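Local coordinates for ancylostoma secreted protein 1 (Necator americanus, PDB 3NT8), which is probably associated with the transition to parasitism of infective hookworm larvae and joins two CAP domains in one secreted chain, at residues 64-69 with 187-192; 69-74 with 211-216; 76-81 with 157-162. All coordinates share one frame; numbering follows the deposited sequence.

Interaction 1: residues 64-69 with 187-192; sequences NPAKNM and PMWETG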
loop_
_atom_site.group_PDB
_atom_site.type_symbol
_atom_site.label_atom_id
_atom_site.label_comp_id
_atom_site.label_asym_id
_atom_site.label_seq_id
_atom_site.Cartn_x
_atom_site.Cartn_y
_atom_site.Cartn_z
ATOM N N ASN A 64 13.512 -4.860 13.946
ATOM C CA ASN A 64 14.378 -4.468 12.847
ATOM C C ASN A 64 14.418 -2.957 12.597
ATOM O O ASN A 64 13.382 -2.317 12.644
ATOM C CB ASN A 64 13.934 -5.149 11.537
ATOM C CG ASN A 64 14.156 -6.624 11.553
ATOM O OD1 ASN A 64 15.237 -7.067 11.951
ATOM N ND2 ASN A 64 13.111 -7.423 11.143
ATOM N N PRO A 65 15.609 -2.395 12.269
ATOM C CA PRO A 65 15.733 -0.993 11.811
ATOM C C PRO A 65 14.977 -0.741 10.511
ATOM O O PRO A 65 14.724 -1.686 9.761
ATOM C CB PRO A 65 17.226 -0.856 11.519
ATOM C CG PRO A 65 17.702 -2.264 11.256
ATOM C CD PRO A 65 16.938 -3.036 12.324
ATOM N N ALA A 66 14.683 0.533 10.229
ATOM C CA ALA A 66 13.836 0.878 9.122
ATOM C C ALA A 66 14.446 1.872 8.151
ATOM O O ALA A 66 14.889 2.958 8.553
ATOM C CB ALA A 66 12.501 1.417 9.627
ATOM N N LYS A 67 14.368 1.555 6.857
ATOM C CA LYS A 67 14.634 2.550 5.844
ATOM C C LYS A 67 13.298 3.154 5.440
ATOM O O LYS A 67 12.223 2.546 5.690
ATOM C CB LYS A 67 15.353 1.926 4.653
ATOM C CG LYS A 67 14.648 0.749 3.981
ATOM C CD LYS A 67 15.462 0.295 2.737
ATOM C CE LYS A 67 14.770 -0.835 1.972
ATOM N NZ LYS A 67 15.697 -1.594 1.011
ATOM N N ASN A 68 13.341 4.334 4.816
ATOM C CA ASN A 68 12.089 5.022 4.388
ATOM C C ASN A 68 11.043 5.187 5.531
ATOM O O ASN A 68 9.851 5.109 5.318
ATOM C CB ASN A 68 11.453 4.264 3.193
ATOM C CG ASN A 68 12.382 4.146 1.994
ATOM O OD1 ASN A 68 13.218 5.013 1.751
ATOM N ND2 ASN A 68 12.198 3.111 1.212
ATOM N N MET A 69 11.481 5.370 6.772
ATOM C CA MET A 69 10.527 5.636 7.853
ATOM C C MET A 69 10.251 7.101 7.893
ATOM O O MET A 69 11.143 7.896 8.235
ATOM C CB MET A 69 11.057 5.180 9.201
ATOM C CG MET A 69 10.116 5.465 10.368
ATOM S SD MET A 69 8.574 4.519 10.375
ATOM C CE MET A 69 9.070 2.824 10.691
ATOM N N PRO A 187 4.470 -5.568 4.641
ATOM C CA PRO A 187 5.435 -5.139 5.643
ATOM C C PRO A 187 5.081 -3.777 6.201
ATOM O O PRO A 187 4.748 -2.841 5.454
ATOM C CB PRO A 187 6.761 -5.105 4.901
ATOM C CG PRO A 187 6.381 -5.156 3.405
ATOM C CD PRO A 187 5.112 -5.924 3.365
ATOM N N MET A 188 5.113 -3.693 7.525
ATOM C CA MET A 188 4.841 -2.418 8.206
ATOM C C MET A 188 5.947 -1.428 7.839
ATOM O O MET A 188 5.675 -0.239 7.683
ATOM C CB MET A 188 4.720 -2.627 9.702
ATOM C CG MET A 188 3.428 -3.321 10.040
ATOM S SD MET A 188 3.136 -3.707 11.742
ATOM C CE MET A 188 4.357 -5.013 11.981
ATOM N N TRP A 189 7.164 -1.957 7.621
ATOM C CA TRP A 189 8.311 -1.153 7.169
ATOM C C TRP A 189 9.338 -2.108 6.542
ATOM O O TRP A 189 9.341 -3.353 6.782
ATOM C CB TRP A 189 8.952 -0.313 8.358
ATOM C CG TRP A 189 9.625 -1.194 9.422
ATOM C CD1 TRP A 189 10.945 -1.637 9.436
ATOM C CD2 TRP A 189 9.030 -1.721 10.622
ATOM N NE1 TRP A 189 11.199 -2.376 10.576
ATOM C CE2 TRP A 189 10.042 -2.442 11.321
ATOM C CE3 TRP A 189 7.755 -1.634 11.192
ATOM C CZ2 TRP A 189 9.786 -3.120 12.512
ATOM C CZ3 TRP A 189 7.521 -2.277 12.401
ATOM C CH2 TRP A 189 8.525 -3.041 13.031
ATOM N N GLU A 190 10.282 -1.528 5.809
ATOM C CA GLU A 190 11.328 -2.352 5.199
ATOM C C GLU A 190 12.559 -2.327 6.034
ATOM O O GLU A 190 12.994 -1.285 6.482
ATOM C CB GLU A 190 11.605 -1.897 3.763
ATOM C CG GLU A 190 10.472 -2.318 2.800
ATOM C CD GLU A 190 10.764 -2.008 1.340
ATOM O OE1 GLU A 190 11.191 -0.872 1.018
ATOM O OE2 GLU A 190 10.536 -2.923 0.516
ATOM N N THR A 191 13.108 -3.499 6.299
ATOM C CA THR A 191 14.378 -3.590 7.057
ATOM C C THR A 191 15.513 -2.876 6.256
ATOM O O THR A 191 15.728 -3.142 5.057
ATOM C CB THR A 191 14.709 -5.065 7.447
ATOM O OG1 THR A 191 13.578 -5.696 8.049
ATOM C CG2 THR A 191 15.830 -5.144 8.448
ATOM N N GLY A 192 16.184 -1.925 6.909
ATOM C CA GLY A 192 17.411 -1.368 6.367
ATOM C C GLY A 192 17.926 -0.331 7.303
ATOM O O GLY A 192 17.318 -0.095 8.345
HETATM O O HOH W 1 9.818 1.129 4.901
HETATM O O HOH W 2 10.143 1.164 2.117
#
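W189 turns its indole toward 64-69 so that the pyrrole side meets A66, P65 O and N64 O. With chi1 at 67°, CG stands between the backbone N and the carbonyl carbon, and this brings the ring against A66, whose CB approaches obliquely, 3.4 Å from W189 CD1. M69 touches the base of the side chain, its CE 3.9 Å from W189 CB. On the same pyrrole side, W189 NE1 gives a weak, bent hydrogen bond of 3.0 Å to N64 O (127°). N64 and T191 cross obliquely, N64 CB 3.5 Å from T191 OG1, while the polar ends of both bond to N139. The backbones are tied by G192 N to P65 O (3.2 Å) and K67 N to E190 O (3.2 Å). Since G192 has no side chain, the extended K67 chain can run close by, its NZ 4.6 Å from E190 OE1, beyond a salt bridge. One water links K67 O to E190 N; another joins E190 OE1 to N68 ND2, which also bonds to S202. This short antiparallel pairing of 66-67 with 190-191 sets W189 against V51 of helix 34-52 and F149 and V153 of helix 147-153. Backbone bonds, apolar contacts and water bridges therefore hold it, the lysine-glutamate charges probably adding only mild attraction.

Interaction 2: residues 69-74 with 211-216; sequences MYKLSW and DGLCTK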
loop_
_atom_site.group_PDB
_atom_site.type_symbol
_atom_site.label_atom_id
_atom_site.label_comp_id
_atom_site.label_asym_id
_atom_site.label_seq_id
_atom_site.Cartn_x
_atom_site.Cartn_y
_atom_site.Cartn_z
ATOM N N MET A 69 11.481 5.370 6.772
ATOM C CA MET A 69 10.527 5.636 7.853
ATOM C C MET A 69 10.251 7.101 7.893
ATOM O O MET A 69 11.143 7.896 8.235
ATOM C CB MET A 69 11.057 5.180 9.201
ATOM C CG MET A 69 10.116 5.465 10.368
ATOM S SD MET A 69 8.574 4.519 10.375
ATOM C CE MET A 69 9.070 2.824 10.691
ATOM N N TYR A 70 9.036 7.479 7.496
ATOM C CA TYR A 70 8.610 8.900 7.452
ATOM C C TYR A 70 8.143 9.508 8.796
ATOM O O TYR A 70 7.469 8.860 9.630
ATOM C CB TYR A 70 7.584 9.169 6.320
ATOM C CG TYR A 70 8.226 9.250 4.958
ATOM C CD1 TYR A 70 8.386 10.491 4.326
ATOM C CD2 TYR A 70 8.797 8.129 4.368
ATOM C CE1 TYR A 70 9.026 10.611 3.144
ATOM C CE2 TYR A 70 9.432 8.226 3.131
ATOM C CZ TYR A 70 9.535 9.439 2.528
ATOM O OH TYR A 70 10.187 9.483 1.306
ATOM N N LYS A 71 8.568 10.739 8.998
ATOM C CA LYS A 71 8.147 11.556 10.130
ATOM C C LYS A 71 6.745 11.979 9.783
ATOM O O LYS A 71 6.498 12.347 8.642
ATOM C CB LYS A 71 9.023 12.783 10.229
ATOM C CG LYS A 71 8.785 13.619 11.461
ATOM C CD LYS A 71 9.821 14.755 11.563
ATOM C CE LYS A 71 9.589 15.543 12.931
ATOM N NZ LYS A 71 10.351 16.822 13.023
ATOM N N LEU A 72 5.846 11.917 10.749
ATOM C CA LEU A 72 4.487 12.442 10.594
ATOM C C LEU A 72 4.436 13.941 10.750
ATOM O O LEU A 72 5.149 14.510 11.580
ATOM C CB LEU A 72 3.536 11.751 11.639
ATOM C CG LEU A 72 3.516 10.200 11.613
ATOM C CD1 LEU A 72 2.506 9.503 12.598
ATOM C CD2 LEU A 72 3.186 9.755 10.199
ATOM N N SER A 73 3.598 14.589 9.953
ATOM C CA SER A 73 3.215 15.984 10.166
ATOM C C SER A 73 1.783 16.031 10.600
ATOM O O SER A 73 0.955 15.191 10.187
ATOM C CB SER A 73 3.327 16.744 8.861
ATOM O OG SER A 73 4.657 16.629 8.427
ATOM N N TRP A 74 1.463 16.991 11.449
ATOM C CA TRP A 74 0.043 17.205 11.824
ATOM C C TRP A 74 -0.889 17.690 10.698
ATOM O O TRP A 74 -0.509 18.520 9.880
ATOM C CB TRP A 74 -0.017 18.169 13.024
ATOM C CG TRP A 74 -1.322 18.173 13.723
ATOM C CD1 TRP A 74 -2.380 19.037 13.500
ATOM C CD2 TRP A 74 -1.726 17.301 14.775
ATOM N NE1 TRP A 74 -3.401 18.734 14.340
ATOM C CE2 TRP A 74 -3.023 17.692 15.155
ATOM C CE3 TRP A 74 -1.100 16.221 15.451
ATOM C CZ2 TRP A 74 -3.740 17.039 16.156
ATOM C CZ3 TRP A 74 -1.809 15.556 16.452
ATOM C CH2 TRP A 74 -3.115 15.985 16.804
ATOM N N ASP A 211 17.521 13.034 11.178
ATOM C CA ASP A 211 17.951 12.043 12.192
ATOM C C ASP A 211 17.202 10.697 12.019
ATOM O O ASP A 211 16.490 10.238 12.916
ATOM C CB ASP A 211 17.887 12.645 13.636
ATOM C CG ASP A 211 18.455 11.699 14.701
ATOM O OD1 ASP A 211 19.418 10.933 14.416
ATOM O OD2 ASP A 211 17.952 11.717 15.854
ATOM N N GLY A 212 17.368 10.074 10.852
ATOM C CA GLY A 212 16.780 8.742 10.578
ATOM C C GLY A 212 15.318 8.714 10.119
ATOM O O GLY A 212 14.784 7.650 9.790
ATOM N N LEU A 213 14.665 9.874 10.106
ATOM C CA LEU A 213 13.281 9.939 9.650
ATOM C C LEU A 213 13.235 10.684 8.349
ATOM O O LEU A 213 13.784 11.795 8.236
ATOM C CB LEU A 213 12.305 10.596 10.683
ATOM C CG LEU A 213 11.996 9.836 12.000
ATOM C CD1 LEU A 213 11.104 10.653 12.958
ATOM C CD2 LEU A 213 11.402 8.472 11.708
ATOM N N CYS A 214 12.611 10.060 7.354
ATOM C CA CYS A 214 12.374 10.748 6.092
ATOM C C CYS A 214 11.326 11.821 6.230
ATOM O O CYS A 214 10.432 11.678 7.033
ATOM C CB CYS A 214 11.997 9.739 4.991
ATOM S SG CYS A 214 13.376 8.642 4.630
ATOM N N THR A 215 11.423 12.891 5.448
ATOM C CA THR A 215 10.465 13.973 5.531
ATOM C C THR A 215 9.879 14.293 4.139
ATOM O O THR A 215 10.602 14.610 3.244
ATOM C CB THR A 215 11.037 15.277 6.179
ATOM O OG1 THR A 215 12.061 15.832 5.356
ATOM C CG2 THR A 215 11.581 14.991 7.611
ATOM N N LYS A 216 8.562 14.180 4.001
ATOM C CA LYS A 216 7.903 14.322 2.744
ATOM C C LYS A 216 7.821 15.801 2.407
ATOM O O LYS A 216 7.475 16.611 3.242
ATOM C CB LYS A 216 6.507 13.641 2.822
ATOM C CG LYS A 216 5.462 14.010 1.746
ATOM C CD LYS A 216 5.681 13.242 0.478
ATOM C CE LYS A 216 4.797 13.744 -0.667
ATOM N NZ LYS A 216 3.371 13.488 -0.313
HETATM O O HOH W 3 14.272 5.688 7.646
HETATM O O HOH W 4 7.119 14.060 6.466
#
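A single beta bridge between Y70 and C214 joins residues 69-71 to the hairpin of strands 208-210 and 213-215, which disulfides hold, and a cysteine sulfur-aromatic contact lies beside it. C214 N donates to M69 O (2.8 Å), and K71 N returns a nearly straight bond of 2.9 Å to C214 O (174°), so the cysteine is gripped through both of its backbone polar atoms. Y70 has CG beside its backbone N (chi1 -77°), which lays the ring flat under C214: CB stands 3.4 Å from the ring centroid and only 7° off the normal, a CH-pi contact, and SG follows over the same face at 4.6 Å from the centroid. K216 N comes to the ring edge, 3.7 Å from Y70 CE1. On the other flank L213 lies alongside M69 and crosses K71 at about a right angle; the two branches of the leucine serve two neighbours, CD2 lying 3.5 Å from M69 CG and CD1 meeting the aliphatic start of K71. Water bridges M69 N to G212 O, and another joins K71 O to K216 N. C214 is disulfide-bonded to C201, Y70 OH bonds to S207 and Y204, and K71 NZ pairs with E210. The aromatic face thus covers one side of C214 CB and SG, which probably limits solvent access to the disulfide, while backbone bonds and the disulfide fix the same residue.

Interaction 3: residues 76-81 with 157-162; sequences CAMEQQ and TTKLGC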
loop_
_atom_site.group_PDB
_atom_site.type_symbol
_atom_site.label_atom_id
_atom_site.label_comp_id
_atom_site.label_asym_id
_atom_site.label_seq_id
_atom_site.Cartn_x
_atom_site.Cartn_y
_atom_site.Cartn_z
ATOM N N CYS A 76 -4.606 19.582 10.042
ATOM C CA CYS A 76 -5.727 20.196 10.781
ATOM C C CYS A 76 -7.082 19.649 10.347
ATOM O O CYS A 76 -7.987 19.493 11.176
ATOM C CB CYS A 76 -5.718 21.709 10.751
ATOM S SG CYS A 76 -4.234 22.438 11.507
ATOM N N ALA A 77 -7.186 19.361 9.052
ATOM C CA ALA A 77 -8.369 18.909 8.405
ATOM C C ALA A 77 -8.644 17.514 8.876
ATOM O O ALA A 77 -9.811 17.146 9.122
ATOM C CB ALA A 77 -8.167 18.936 6.884
ATOM N N MET A 78 -7.584 16.703 9.008
ATOM C CA MET A 78 -7.743 15.337 9.545
ATOM C C MET A 78 -8.206 15.387 10.983
ATOM O O MET A 78 -9.173 14.710 11.313
ATOM C CB MET A 78 -6.478 14.479 9.402
ATOM C CG MET A 78 -6.399 13.874 8.017
ATOM S SD MET A 78 -4.764 13.305 7.720
ATOM C CE MET A 78 -4.741 11.956 8.890
ATOM N N GLU A 79 -7.556 16.220 11.795
ATOM C CA GLU A 79 -7.955 16.455 13.185
ATOM C C GLU A 79 -9.405 16.892 13.318
ATOM O O GLU A 79 -10.151 16.375 14.181
ATOM C CB GLU A 79 -7.058 17.497 13.853
ATOM C CG GLU A 79 -7.447 17.783 15.357
ATOM C CD GLU A 79 -6.853 19.036 15.853
ATOM O OE1 GLU A 79 -5.842 19.508 15.300
ATOM O OE2 GLU A 79 -7.397 19.629 16.797
ATOM N N GLN A 80 -9.832 17.813 12.462
ATOM C CA GLN A 80 -11.173 18.428 12.627
ATOM C C GLN A 80 -12.230 17.423 12.294
ATOM O O GLN A 80 -13.265 17.350 12.955
ATOM C CB GLN A 80 -11.326 19.666 11.718
ATOM C CG GLN A 80 -12.748 20.349 11.818
ATOM C CD GLN A 80 -12.972 21.043 13.167
ATOM O OE1 GLN A 80 -12.205 21.917 13.568
ATOM N NE2 GLN A 80 -14.027 20.625 13.877
ATOM N N GLN A 81 -12.004 16.671 11.225
ATOM C CA GLN A 81 -12.967 15.670 10.835
ATOM C C GLN A 81 -13.157 14.596 11.906
ATOM O O GLN A 81 -14.268 14.224 12.198
ATOM C CB GLN A 81 -12.593 15.053 9.472
ATOM C CG GLN A 81 -13.732 14.277 8.883
ATOM C CD GLN A 81 -13.555 13.939 7.406
ATOM O OE1 GLN A 81 -12.516 14.255 6.783
ATOM N NE2 GLN A 81 -14.582 13.304 6.835
ATOM N N THR A 157 3.222 6.181 5.911
ATOM C CA THR A 157 2.341 7.244 6.482
ATOM C C THR A 157 3.120 8.533 6.669
ATOM O O THR A 157 4.238 8.512 7.133
ATOM C CB THR A 157 1.742 6.791 7.823
ATOM O OG1 THR A 157 1.016 5.579 7.567
ATOM C CG2 THR A 157 0.778 7.794 8.384
ATOM N N THR A 158 2.516 9.647 6.303
ATOM C CA THR A 158 3.124 10.953 6.447
ATOM C C THR A 158 2.239 11.934 7.260
ATOM O O THR A 158 2.735 12.961 7.748
ATOM C CB THR A 158 3.330 11.576 5.049
ATOM O OG1 THR A 158 2.069 11.607 4.364
ATOM C CG2 THR A 158 4.362 10.745 4.224
ATOM N N LYS A 159 0.932 11.657 7.368
ATOM C CA LYS A 159 0.031 12.625 8.038
ATOM C C LYS A 159 -0.729 12.036 9.230
ATOM O O LYS A 159 -1.158 10.870 9.202
ATOM C CB LYS A 159 -0.957 13.244 7.062
ATOM C CG LYS A 159 -0.391 14.346 6.161
ATOM C CD LYS A 159 -1.463 15.250 5.489
ATOM C CE LYS A 159 -2.115 14.677 4.248
ATOM N NZ LYS A 159 -1.225 14.662 3.034
ATOM N N LEU A 160 -0.908 12.861 10.264
ATOM C CA LEU A 160 -1.484 12.428 11.531
ATOM C C LEU A 160 -2.603 13.390 11.957
ATOM O O LEU A 160 -2.441 14.604 11.812
ATOM C CB LEU A 160 -0.406 12.426 12.628
ATOM C CG LEU A 160 -0.911 12.051 14.024
ATOM C CD1 LEU A 160 -1.424 10.650 14.038
ATOM C CD2 LEU A 160 0.121 12.272 15.158
ATOM N N GLY A 161 -3.709 12.856 12.495
ATOM C CA GLY A 161 -4.757 13.700 13.089
ATOM C C GLY A 161 -5.362 13.045 14.314
ATOM O O GLY A 161 -5.907 11.935 14.223
ATOM N N CYS A 162 -5.253 13.705 15.467
ATOM C CA CYS A 162 -5.813 13.109 16.690
ATOM C C CYS A 162 -6.714 14.125 17.440
ATOM O O CYS A 162 -6.522 15.349 17.284
ATOM C CB CYS A 162 -4.724 12.570 17.640
ATOM S SG CYS A 162 -3.370 11.563 17.012
#
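M78 carries CG beside its own backbone N (chi1 -83°), runs on extended through CG and SD, then bends at the last torsion, which brings its methyl down onto the strand backbone. E79 instead has CG anti to the backbone N (chi1 -180°) and stays extended, so that it leaves the helix on another side and passes C162. The M78 methyl CE settles against peptide groups, 3.8 Å from K159 O and 3.9 Å from G161 N, while SD touches K159 CB at 3.9 Å. The two side chains cross at about a right angle, the lysine contributing its aliphatic base and carrying its amino end away. Methionine suits this place because its unbranched chain and terminal bend let the methyl lie against peptide groups. Beside it the chains come very near: G161 CA lies 4.0 Å from E79 N, an approach possible because G161 has no CB, which here would collide with M78 CB and E79 N. E79 then uses its aliphatic part, with CG 3.2 Å from C162 O, a tight contact. Its carboxylate is engaged further out, OE2 in a salt bridge with R37 and a hydrogen bond to N29, and OE1 in a hydrogen bond to W74 NE1. Van der Waals contact thus carries the interface, and the charge of the buried glutamate is probably balanced by R37 of helix 34-52.

Helix 76-81 and strand 159-162 run in the same general sense, crossing at 31° with a closest axis approach of 6.3 Å. M78 also packs on I176 of strand 170-177, whereas L160 points away from helix 76-85 and packs on L41 and H44 of helix 34-52. The strand is therefore covered by a helix on each face, as in the alpha-beta-alpha sandwich of CAP domains.

In the fold
Interaction 1 is partly buried, whereas interactions 2 and 3 are buried. Interaction 1 is the most open, a two-stranded pairing whose lysine and glutamate are exposed. Interaction 2 shares M69 with it, and N68 CA packs on C214 SG; here the pairing is buried and adds an aromatic face and a cystine. Interaction 3 joins helix to strand through methionine, glycine and aliphatic carbons instead of backbone bonds. Strand 73-74 links the last two: it lies beside strand 159-167 in one sheet, S73 N bonding to T158 O, and L72 CD2 packs on T157 O. Interaction 3 is nested within the chain loops closed by both others.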